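PDB 3CNI: putative ABC type-2 transporter from Thermotoga maritima MSB8, which is probably part of an ABC-type transporter of the ABC-2 membrane family, this fragment being a domain that binds calcium ions in the crystal. Local coordinates for residues I23-M34 / L101-F112. Numbering follows the deposited sequence.
With CA (calcium ion), chain C.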
# COMPACT_ATOMS: atom_id res chain seq x y z
N ILE A 23 -19.49 -9.07 -6.29
CA ILE A 23 -18.42 -8.19 -5.77
C ILE A 23 -17.02 -8.71 -6.21
O ILE A 23 -16.12 -7.91 -6.51
CB ILE A 23 -18.54 -7.97 -4.24
CG1 ILE A 23 -17.66 -6.77 -3.86
CG2 ILE A 23 -18.10 -9.20 -3.46
CD1 ILE A 23 -18.28 -5.48 -4.33
N ALA A 24 -16.83 -10.03 -6.24
CA ALA A 24 -15.64 -10.62 -6.91
C ALA A 24 -15.48 -10.13 -8.33
O ALA A 24 -14.42 -9.76 -8.76
CB ALA A 24 -15.73 -12.16 -6.97
N GLU A 25 -16.54 -10.25 -9.12
CA GLU A 25 -16.49 -9.73 -10.52
C GLU A 25 -16.02 -8.28 -10.59
O GLU A 25 -15.28 -7.87 -11.50
CB GLU A 25 -17.78 -9.86 -11.25
CG GLU A 25 -18.19 -11.28 -11.40
CD GLU A 25 -19.49 -11.41 -12.14
OE1 GLU A 25 -20.06 -10.36 -12.51
OE2 GLU A 25 -19.98 -12.56 -12.35
N LEU A 26 -16.41 -7.55 -9.56
CA LEU A 26 -16.16 -6.13 -9.49
C LEU A 26 -14.72 -5.83 -9.13
O LEU A 26 -14.13 -4.90 -9.62
CB LEU A 26 -17.10 -5.53 -8.45
CG LEU A 26 -17.33 -4.05 -8.55
CD1 LEU A 26 -15.98 -3.38 -8.31
CD2 LEU A 26 -18.04 -3.71 -9.88
N ALA A 27 -14.14 -6.70 -8.31
CA ALA A 27 -12.76 -6.61 -7.96
C ALA A 27 -11.92 -6.88 -9.23
O ALA A 27 -11.03 -6.15 -9.57
CB ALA A 27 -12.42 -7.62 -6.86
N GLU A 28 -12.28 -7.89 -9.97
CA GLU A 28 -11.58 -8.25 -11.17
C GLU A 28 -11.54 -7.10 -12.17
O GLU A 28 -10.53 -6.81 -12.79
CB GLU A 28 -12.31 -9.39 -11.85
CG GLU A 28 -11.56 -9.77 -13.10
CD GLU A 28 -12.17 -10.84 -13.96
OE1 GLU A 28 -12.96 -11.69 -13.53
OE2 GLU A 28 -11.82 -10.82 -15.13
N LYS A 29 -12.72 -6.51 -12.35
CA LYS A 29 -12.92 -5.35 -13.22
C LYS A 29 -12.08 -4.14 -12.80
O LYS A 29 -11.48 -3.45 -13.60
CB LYS A 29 -14.38 -4.92 -13.23
CG LYS A 29 -15.36 -5.81 -13.96
CD LYS A 29 -16.79 -5.16 -13.98
CE LYS A 29 -17.05 -4.34 -15.22
NZ LYS A 29 -17.35 -5.33 -16.31
N ALA A 30 -12.11 -3.84 -11.51
CA ALA A 30 -11.32 -2.74 -10.96
C ALA A 30 -9.79 -2.97 -11.20
O ALA A 30 -9.03 -2.07 -11.62
CB ALA A 30 -11.62 -2.58 -9.47
N LEU A 31 -9.33 -4.17 -10.90
CA LEU A 31 -7.92 -4.48 -11.05
C LEU A 31 -7.53 -4.33 -12.53
O LEU A 31 -6.49 -3.80 -12.87
CB LEU A 31 -7.59 -5.90 -10.55
CG LEU A 31 -7.55 -5.94 -9.03
CD1 LEU A 31 -7.73 -7.37 -8.51
CD2 LEU A 31 -6.26 -5.22 -8.53
N GLY A 32 -8.41 -4.79 -13.39
CA GLY A 32 -8.09 -5.02 -14.79
C GLY A 32 -8.02 -3.74 -15.59
O GLY A 32 -7.46 -3.71 -16.67
N ASN A 33 -8.62 -2.68 -15.03
CA ASN A 33 -8.67 -1.35 -15.65
C ASN A 33 -7.41 -0.65 -15.29
O ASN A 33 -7.12 0.40 -15.81
CB ASN A 33 -9.85 -0.49 -15.17
CG ASN A 33 -11.19 -0.89 -15.85
OD1 ASN A 33 -12.24 -0.88 -15.20
ND2 ASN A 33 -11.16 -1.22 -17.15
N MSE A 34 -6.65 -1.23 -14.37
CA MSE A 34 -5.45 -0.58 -13.89
C MSE A 34 -4.16 -1.30 -14.25
O MSE A 34 -3.09 -0.84 -13.87
CB MSE A 34 -5.47 -0.48 -12.38
CG MSE A 34 -6.55 0.42 -11.77
SE MSE A 34 -6.39 0.37 -9.77
CE MSE A 34 -6.84 -1.46 -9.19
N LEU A 101 -1.65 -0.55 -6.39
CA LEU A 101 -2.92 -0.91 -7.07
C LEU A 101 -3.88 -1.65 -6.15
O LEU A 101 -5.07 -1.46 -6.23
CB LEU A 101 -2.66 -1.71 -8.37
CG LEU A 101 -1.79 -1.00 -9.42
CD1 LEU A 101 -1.55 -1.91 -10.63
CD2 LEU A 101 -2.38 0.33 -9.84
N ILE A 102 -3.37 -2.49 -5.27
CA ILE A 102 -4.20 -3.20 -4.31
C ILE A 102 -4.86 -2.18 -3.34
O ILE A 102 -6.02 -2.33 -2.91
CB ILE A 102 -3.37 -4.27 -3.52
CG1 ILE A 102 -2.87 -5.38 -4.45
CG2 ILE A 102 -4.18 -4.83 -2.39
CD1 ILE A 102 -3.78 -5.61 -5.60
N GLU A 103 -4.11 -1.15 -2.98
CA GLU A 103 -4.66 -0.09 -2.07
C GLU A 103 -5.79 0.54 -2.78
O GLU A 103 -6.88 0.77 -2.25
CB GLU A 103 -3.62 0.96 -1.71
CG GLU A 103 -2.55 0.47 -0.79
CD GLU A 103 -3.09 0.05 0.56
OE1 GLU A 103 -4.25 0.40 0.90
OE2 GLU A 103 -2.36 -0.63 1.29
N SER A 104 -5.57 0.78 -4.05
CA SER A 104 -6.59 1.54 -4.81
C SER A 104 -7.89 0.73 -4.99
O SER A 104 -8.99 1.25 -5.04
CB SER A 104 -5.96 1.99 -6.15
OG SER A 104 -6.98 2.38 -7.00
N LEU A 105 -7.75 -0.57 -5.03
CA LEU A 105 -8.88 -1.48 -5.17
C LEU A 105 -9.78 -1.43 -3.93
O LEU A 105 -11.01 -1.56 -3.98
CB LEU A 105 -8.37 -2.91 -5.38
CG LEU A 105 -9.44 -4.00 -5.30
CD1 LEU A 105 -10.61 -3.84 -6.42
CD2 LEU A 105 -8.79 -5.38 -5.27
N LYS A 106 -9.15 -1.17 -2.80
CA LYS A 106 -9.86 -1.17 -1.56
C LYS A 106 -10.83 -0.02 -1.58
O LYS A 106 -11.98 -0.14 -1.11
CB LYS A 106 -8.91 -0.95 -0.41
CG LYS A 106 -7.88 -2.09 -0.18
CD LYS A 106 -7.02 -1.70 0.99
CE LYS A 106 -5.94 -2.74 1.22
NZ LYS A 106 -4.92 -2.14 2.11
N VAL A 107 -10.31 1.12 -2.06
CA VAL A 107 -11.09 2.32 -2.29
C VAL A 107 -12.26 2.06 -3.32
O VAL A 107 -13.40 2.50 -3.16
CB VAL A 107 -10.16 3.53 -2.77
CG1 VAL A 107 -11.04 4.77 -3.16
CG2 VAL A 107 -9.16 3.92 -1.71
N GLN A 108 -11.96 1.31 -4.37
CA GLN A 108 -12.94 1.05 -5.41
C GLN A 108 -13.95 -0.01 -4.98
O GLN A 108 -14.85 -0.34 -5.76
CB GLN A 108 -12.30 0.64 -6.73
CG GLN A 108 -11.41 1.69 -7.38
CD GLN A 108 -10.62 1.14 -8.59
OE1 GLN A 108 -11.19 0.92 -9.65
NE2 GLN A 108 -9.31 0.92 -8.41
N LEU A 109 -13.87 -0.48 -3.74
CA LEU A 109 -14.85 -1.47 -3.25
C LEU A 109 -15.83 -0.85 -2.29
O LEU A 109 -16.85 -1.44 -1.93
CB LEU A 109 -14.16 -2.65 -2.54
CG LEU A 109 -13.32 -3.68 -3.34
CD1 LEU A 109 -12.59 -4.71 -2.40
CD2 LEU A 109 -14.12 -4.40 -4.39
N ALA A 110 -15.48 0.36 -1.85
CA ALA A 110 -16.03 0.93 -0.63
C ALA A 110 -17.53 1.12 -0.62
O ALA A 110 -18.18 0.86 0.38
CB ALA A 110 -15.30 2.22 -0.26
N SER A 111 -18.07 1.61 -1.73
CA SER A 111 -19.51 1.91 -1.84
C SER A 111 -20.34 0.68 -1.60
O SER A 111 -21.58 0.75 -1.24
CB SER A 111 -19.88 2.38 -3.26
OG SER A 111 -19.65 3.74 -3.46
N PHE A 112 -19.70 -0.47 -1.82
CA PHE A 112 -20.41 -1.72 -1.75
C PHE A 112 -20.44 -2.21 -0.29
O PHE A 112 -21.15 -3.12 0.08
CB PHE A 112 -19.79 -2.73 -2.74
CG PHE A 112 -19.29 -2.09 -4.08
CD1 PHE A 112 -18.10 -2.49 -4.65
CD2 PHE A 112 -20.03 -1.14 -4.74
CE1 PHE A 112 -17.64 -1.93 -5.84
CE2 PHE A 112 -19.59 -0.60 -5.94
CZ PHE A 112 -18.40 -0.99 -6.47
CA CA C . -22.48 -12.29 -12.96
O HOH W 1 -22.30 -12.78 -10.56
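A30, L31 and M34 pack against L101, L105 and Q108 in a largely apolar contact between helix 22-32 and the end of helix 89-107, continued by the residues that follow each; the two helices lie on the same face of the mixed sheet. The short axes of 23-32 and 101-107 approach to 9.8 Å, with their N-to-C directions 132° apart, so the helices run roughly antiparallel but clearly splayed. No hydrogen bond links the two segments, which together bury 586 Å². L105 occupies the middle. With CG anti to its backbone N (chi1 170°), it sends its two methyls to different neighbours: CD1 presses on A30 CB at 3.5 Å, a tight pair, and also meets A27, while CD2 reaches L31 CD1 at 3.9 Å. On the sheet side of this pair, L31 CD2 meets I102 CD1, and both residues continue onto I60 of strand 58-62, which ties the interface to the core. At one end, selenomethionine M34 enters from the direction opposite to Q108. Its chain, extended through chi2, bends at chi3 (-66°), which carries CE to 3.4 Å from L101 O while SE lies 3.5 Å from S104 OG and 3.3 Å from Q108 NE2. The Q108 amide is steadied from its own segment by weak hydrogen bonds from NE2 to S104 O and OG, and its OE1 rests on A30 CB. At the other end, within the V107-A110 type I turn, L109 CD2 comes to 4.3 Å from I23 CG1; just after it, L26 CD1 meets the CE1 side of the F112 ring at an oblique slant. E25 projects off this interface and binds a calcium ion through OE2 at 2.6 Å. The arrangement is typical of an alpha/beta domain in which neighbouring helices share one layer over a central sheet.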